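Local coordinates for enoyl-CoA hydratase (Mycolicibacterium smegmatis, PDB 7MCM), which probably catalyses the reversible hydration of trans-2-enoyl-CoA to (3S)-3-hydroxyacyl-CoA in fatty acid metabolism, at residues Q17-D22 and S53-T58; A38-V43 and P99-R104. All blocks are in the same frame, centred on the assembly; numbering follows the deposited sequence.

Contact 1 of 2, residues Q17-D22 and S53-T58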
loop_
_atom_site.group_PDB
_atom_site.type_symbol
_atom_site.label_atom_id
_atom_site.label_comp_id
_atom_site.label_asym_id
_atom_site.label_seq_id
_atom_site.Cartn_x
_atom_site.Cartn_y
_atom_site.Cartn_z
ATOM N N GLN B 17 24.516 -17.448 17.556
ATOM C CA GLN B 17 25.065 -18.337 16.544
ATOM C C GLN B 17 25.868 -17.517 15.552
ATOM O O GLN B 17 25.472 -16.408 15.185
ATOM C CB GLN B 17 23.977 -19.097 15.780
ATOM C CG GLN B 17 23.483 -20.347 16.425
ATOM C CD GLN B 17 22.542 -21.118 15.522
ATOM O OE1 GLN B 17 22.145 -20.632 14.463
ATOM N NE2 GLN B 17 22.162 -22.316 15.948
ATOM N N THR B 18 26.995 -18.062 15.114
ATOM C CA THR B 18 27.742 -17.465 14.019
ATOM C C THR B 18 27.620 -18.365 12.800
ATOM O O THR B 18 27.839 -19.580 12.891
ATOM C CB THR B 18 29.203 -17.252 14.398
ATOM O OG1 THR B 18 29.260 -16.444 15.573
ATOM C CG2 THR B 18 29.938 -16.522 13.277
ATOM N N TRP B 19 27.232 -17.769 11.678
ATOM C CA TRP B 19 27.173 -18.440 10.385
ATOM C C TRP B 19 28.321 -17.899 9.547
ATOM O O TRP B 19 28.382 -16.692 9.289
ATOM C CB TRP B 19 25.845 -18.174 9.681
ATOM C CG TRP B 19 24.618 -18.585 10.441
ATOM C CD1 TRP B 19 24.562 -19.252 11.632
ATOM C CD2 TRP B 19 23.263 -18.350 10.048
ATOM N NE1 TRP B 19 23.252 -19.455 11.997
ATOM C CE2 TRP B 19 22.436 -18.908 11.040
ATOM C CE3 TRP B 19 22.668 -17.723 8.943
ATOM C CZ2 TRP B 19 21.043 -18.865 10.961
ATOM C CZ3 TRP B 19 21.290 -17.677 8.868
ATOM C CH2 TRP B 19 20.491 -18.234 9.875
ATOM N N THR B 20 29.234 -18.781 9.135
ATOM C CA THR B 20 30.393 -18.380 8.350
ATOM C C THR B 20 30.237 -18.956 6.947
ATOM O O THR B 20 30.256 -20.181 6.766
ATOM C CB THR B 20 31.698 -18.846 8.991
ATOM O OG1 THR B 20 31.756 -18.397 10.349
ATOM C CG2 THR B 20 32.868 -18.257 8.244
ATOM N N ILE B 21 30.086 -18.063 5.961
ATOM C CA ILE B 21 30.052 -18.477 4.564
ATOM C C ILE B 21 31.394 -19.084 4.213
ATOM O O ILE B 21 32.443 -18.472 4.446
ATOM C CB ILE B 21 29.754 -17.271 3.663
ATOM C CG1 ILE B 21 28.446 -16.588 4.082
ATOM C CG2 ILE B 21 29.743 -17.704 2.174
ATOM C CD1 ILE B 21 28.271 -15.196 3.478
ATOM N N ASP B 22 31.381 -20.308 3.657
ATOM C CA ASP B 22 32.649 -21.003 3.395
ATOM C C ASP B 22 32.561 -21.713 2.033
ATOM O O ASP B 22 32.353 -22.924 1.937
ATOM C CB ASP B 22 32.989 -21.968 4.544
ATOM C CG ASP B 22 34.472 -22.372 4.573
ATOM O OD1 ASP B 22 35.225 -21.982 3.652
ATOM O OD2 ASP B 22 34.886 -23.074 5.527
ATOM N N SER B 53 18.995 -16.215 19.969
ATOM C CA SER B 53 18.472 -14.855 19.939
ATOM C C SER B 53 19.144 -13.940 18.928
ATOM O O SER B 53 18.566 -12.903 18.597
ATOM C CB SER B 53 18.588 -14.198 21.327
ATOM O OG SER B 53 17.606 -14.699 22.215
ATOM N N VAL B 54 20.352 -14.257 18.464
ATOM C CA VAL B 54 21.099 -13.409 17.534
ATOM C C VAL B 54 21.910 -14.316 16.619
ATOM O O VAL B 54 22.447 -15.336 17.066
ATOM C CB VAL B 54 22.049 -12.428 18.262
ATOM C CG1 VAL B 54 22.621 -11.415 17.283
ATOM C CG2 VAL B 54 21.363 -11.723 19.405
ATOM N N VAL B 55 22.012 -13.928 15.345
ATOM C CA VAL B 55 22.913 -14.553 14.372
ATOM C C VAL B 55 23.919 -13.503 13.932
ATOM O O VAL B 55 23.543 -12.361 13.646
ATOM C CB VAL B 55 22.156 -15.128 13.153
ATOM C CG1 VAL B 55 23.113 -15.451 11.983
ATOM C CG2 VAL B 55 21.392 -16.374 13.537
ATOM N N ILE B 56 25.199 -13.876 13.936
ATOM C CA ILE B 56 26.262 -13.107 13.296
ATOM C C ILE B 56 26.604 -13.794 11.975
ATOM O O ILE B 56 26.999 -14.966 11.963
ATOM C CB ILE B 56 27.512 -13.016 14.180
ATOM C CG1 ILE B 56 27.235 -12.236 15.475
ATOM C CG2 ILE B 56 28.667 -12.419 13.372
ATOM C CD1 ILE B 56 28.388 -12.327 16.496
ATOM N N LEU B 57 26.486 -13.071 10.868
ATOM C CA LEU B 57 26.780 -13.611 9.542
ATOM C C LEU B 57 28.083 -13.012 9.032
ATOM O O LEU B 57 28.230 -11.791 8.987
ATOM C CB LEU B 57 25.640 -13.318 8.563
ATOM C CG LEU B 57 25.850 -13.751 7.106
ATOM C CD1 LEU B 57 25.966 -15.277 6.991
ATOM C CD2 LEU B 57 24.713 -13.205 6.251
ATOM N N THR B 58 29.027 -13.869 8.641
ATOM C CA THR B 58 30.340 -13.393 8.236
ATOM C C THR B 58 30.914 -14.382 7.220
ATOM O O THR B 58 30.320 -15.426 6.943
ATOM C CB THR B 58 31.242 -13.222 9.466
ATOM O OG1 THR B 58 32.368 -12.403 9.152
ATOM C CG2 THR B 58 31.712 -14.563 9.987
#
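The indole of Trp-19 lies across Val-55, whose CG1 sits over one face. Val-55 CG1 is 3.6 Å from the centroid of the five-membered ring of Trp-19, 16° off the ring normal, a CH-pi contact. Val-55 CG2 touches the same indole further out, 3.6 Å from Trp-19 CZ2. Val-55 holds CG1 anti to its backbone N (chi1 165°), which puts both methyls against the ring. At the indole edge lies the amide of Gln-17, two residues back on the same strand. Trp-19 NE1 donates to Gln-17 OE1 at 2.9 Å, almost straight and close to the ring plane, though the donor is tilted from the carbonyl plane of the amide. This bond helps to hold the rotation of the indole. Leu-57 CD1 packs on Trp-19 CB and, at 4.0 Å, on Ile-21 CG1. On the opposite face of the sheet Thr-20 and Thr-58 lie side by side, with OG1 of Thr-20 3.9 Å from CG2 of Thr-58. Thr-58 OG1 is hydrogen-bonded to Ala-112 O on the next strand.

Five backbone hydrogen bonds join the parallel strands. Gln-17 bonds Val-54 through N and Ile-56 through O, Trp-19 bonds Ile-56 and Thr-58 in the same way, and Ile-21 N bonds Thr-58 O at 2.8 Å: the regular parallel pattern. The pair belongs to the beta-alpha-beta unit of a crotonase-type fold. Strand 8-13 flanks 16-21 and strand 109-113 flanks 54-59. Helix 33-48 covers the Trp-19 face, and helix 197-209 packs on Thr-18, Val-54 and Ile-56.

Contact 2 of 2, residues A38-V43 and P99-R104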
loop_
_atom_site.group_PDB
_atom_site.type_symbol
_atom_site.label_atom_id
_atom_site.label_comp_id
_atom_site.label_asym_id
_atom_site.label_seq_id
_atom_site.Cartn_x
_atom_site.Cartn_y
_atom_site.Cartn_z
ATOM N N ALA B 38 21.736 -24.705 2.454
ATOM C CA ALA B 38 22.236 -24.591 3.824
ATOM C C ALA B 38 21.703 -23.336 4.511
ATOM O O ALA B 38 21.429 -23.344 5.716
ATOM C CB ALA B 38 23.762 -24.572 3.816
ATOM N N PHE B 39 21.573 -22.244 3.761
ATOM C CA PHE B 39 21.048 -21.010 4.329
ATOM C C PHE B 39 19.583 -21.183 4.710
ATOM O O PHE B 39 19.174 -20.790 5.808
ATOM C CB PHE B 39 21.251 -19.865 3.334
ATOM C CG PHE B 39 21.077 -18.492 3.934
ATOM C CD1 PHE B 39 22.110 -17.893 4.640
ATOM C CD2 PHE B 39 19.893 -17.803 3.780
ATOM C CE1 PHE B 39 21.963 -16.630 5.194
ATOM C CE2 PHE B 39 19.725 -16.534 4.337
ATOM C CZ PHE B 39 20.764 -15.949 5.044
ATOM N N ASP B 40 18.787 -21.800 3.829
ATOM C CA ASP B 40 17.425 -22.185 4.191
ATOM C C ASP B 40 17.404 -22.981 5.490
ATOM O O ASP B 40 16.659 -22.655 6.418
ATOM C CB ASP B 40 16.785 -23.006 3.071
ATOM C CG ASP B 40 16.001 -22.159 2.092
ATOM O OD1 ASP B 40 15.517 -21.069 2.471
ATOM O OD2 ASP B 40 15.865 -22.589 0.929
ATOM N N ALA B 41 18.224 -24.035 5.571
ATOM C CA ALA B 41 18.212 -24.901 6.750
ATOM C C ALA B 41 18.623 -24.140 8.010
ATOM O O ALA B 41 18.026 -24.326 9.075
ATOM C CB ALA B 41 19.126 -26.105 6.529
ATOM N N ALA B 42 19.638 -23.273 7.903
ATOM C CA ALA B 42 20.113 -22.529 9.067
ATOM C C ALA B 42 19.037 -21.595 9.604
ATOM O O ALA B 42 18.848 -21.489 10.822
ATOM C CB ALA B 42 21.375 -21.743 8.712
ATOM N N VAL B 43 18.327 -20.902 8.712
ATOM C CA VAL B 43 17.233 -20.037 9.147
ATOM C C VAL B 43 16.155 -20.856 9.844
ATOM O O VAL B 43 15.682 -20.496 10.928
ATOM C CB VAL B 43 16.661 -19.241 7.958
ATOM C CG1 VAL B 43 15.328 -18.574 8.347
ATOM C CG2 VAL B 43 17.651 -18.175 7.533
ATOM N N PRO B 99 16.960 -14.027 0.019
ATOM C CA PRO B 99 16.162 -12.928 0.584
ATOM C C PRO B 99 14.910 -13.411 1.288
ATOM O O PRO B 99 14.566 -12.904 2.363
ATOM C CB PRO B 99 15.807 -12.083 -0.646
ATOM C CG PRO B 99 16.780 -12.458 -1.666
ATOM C CD PRO B 99 17.200 -13.842 -1.423
ATOM N N ARG B 100 14.224 -14.396 0.711
ATOM C CA ARG B 100 13.001 -14.888 1.324
ATOM C C ARG B 100 13.303 -15.605 2.631
ATOM O O ARG B 100 12.495 -15.550 3.564
ATOM C CB ARG B 100 12.264 -15.816 0.359
ATOM C CG ARG B 100 11.761 -15.104 -0.896
ATOM C CD ARG B 100 10.785 -15.953 -1.679
ATOM N NE ARG B 100 10.396 -15.299 -2.923
ATOM C CZ ARG B 100 9.477 -14.346 -3.014
ATOM N NH1 ARG B 100 8.834 -13.902 -1.945
ATOM N NH2 ARG B 100 9.217 -13.808 -4.205
ATOM N N ALA B 101 14.455 -16.275 2.719
ATOM C CA ALA B 101 14.838 -16.911 3.979
ATOM C C ALA B 101 15.052 -15.870 5.075
ATOM O O ALA B 101 14.560 -16.021 6.203
ATOM C CB ALA B 101 16.089 -17.768 3.777
ATOM N N LEU B 102 15.763 -14.785 4.754
ATOM C CA LEU B 102 15.991 -13.746 5.751
ATOM C C LEU B 102 14.684 -13.088 6.156
ATOM O O LEU B 102 14.536 -12.655 7.304
ATOM C CB LEU B 102 16.976 -12.716 5.202
ATOM C CG LEU B 102 18.427 -13.026 5.543
ATOM C CD1 LEU B 102 19.312 -11.956 4.963
ATOM C CD2 LEU B 102 18.611 -13.142 7.060
ATOM N N GLN B 103 13.717 -13.040 5.234
ATOM C CA GLN B 103 12.407 -12.481 5.537
ATOM C C GLN B 103 11.657 -13.312 6.555
ATOM O O GLN B 103 10.835 -12.771 7.295
ATOM C CB GLN B 103 11.558 -12.381 4.267
ATOM C CG GLN B 103 11.805 -11.163 3.397
ATOM C CD GLN B 103 11.529 -9.863 4.137
ATOM O OE1 GLN B 103 12.448 -9.127 4.509
ATOM N NE2 GLN B 103 10.243 -9.572 4.349
ATOM N N ARG B 104 11.872 -14.622 6.574
ATOM C CA ARG B 104 11.208 -15.455 7.561
ATOM C C ARG B 104 12.093 -15.744 8.769
ATOM O O ARG B 104 11.640 -16.416 9.706
ATOM C CB ARG B 104 10.706 -16.754 6.918
ATOM C CG ARG B 104 11.780 -17.764 6.631
ATOM C CD ARG B 104 11.213 -19.115 6.169
ATOM N NE ARG B 104 12.299 -20.061 5.920
ATOM C CZ ARG B 104 12.940 -20.164 4.761
ATOM N NH1 ARG B 104 12.595 -19.432 3.711
ATOM N NH2 ARG B 104 13.955 -21.019 4.653
HETATM O O HOH W 1 13.979 -19.348 1.160
#
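Asp-40 and Arg-104 form the polar part of this contact. Arg-104 NH2 donates to Asp-40 OD1 at 2.7 Å with an N-H...O angle of 168°, a salt bridge. OD1 lies close to the guanidinium plane, but the donor comes from above the carboxylate plane, and the two planes are 38° apart. A water bridges the same groups: it donates to Asp-40 OD1 at 2.7 Å and accepts from Arg-104 NH1 at 2.9 Å. OD1 thus takes two hydrogen bonds. Arg-104 sets off with CG between the backbone N and the carbonyl carbon, then runs extended from CG to NE, which brings the guanidinium to Asp-40. Both charges have second partners: Asp-40 OD2 pairs with Arg-97, and Arg-104 NE with Asp-44.

The contact joins two helices of the crotonase-type fold, 33-48 and 97-104. Their short segments run nearly parallel, 4° apart, with axes 9.5 Å from each other. Helix 33-48 is the crossover between strands 16-21 and 54-59.

The apolar part centres on Ala-101, which points at the other helix. Ala-101 CB lies 3.8 Å from Phe-39 CD2, at the ring edge, and also meets Val-43 CG2. Leu-102 CG comes to the same ring in its plane, 3.8 Å from Phe-39 CZ. With CG of Phe-39 anti to the backbone N, the ring reaches across, and its CD2-CE2-CZ edge meets Ala-101 and Leu-102. Val-43 CG1 packs 4.0 Å from Arg-104 CG. Leu-102 also touches Leu-124 and Met-127 of helix 120-127. Separately, the Val-43 CG1 methyl is set against a backbone carbonyl oxygen, Ala-101 O, at 3.4 Å.

In the fold
From the N terminus the chain forms strand 8-13, then strand 16-21, which supplies the first half of contact 1. Helix 33-48 follows and gives the first half of contact 2. The chain returns on strand 54-59, where contact 1 closes a loop of 30 residues between its segments. Contact 2 closes later, when helix 97-104 comes alongside helix 33-48. The two contacts therefore cross along the chain. Contact 1 ties strands within the sheet, while contact 2 joins two helices on the side of the sheet that carries Trp-19. They meet at Trp-19, whose ring packs on Phe-39, Ala-42 and Val-43. Their centres are about 12 Å apart.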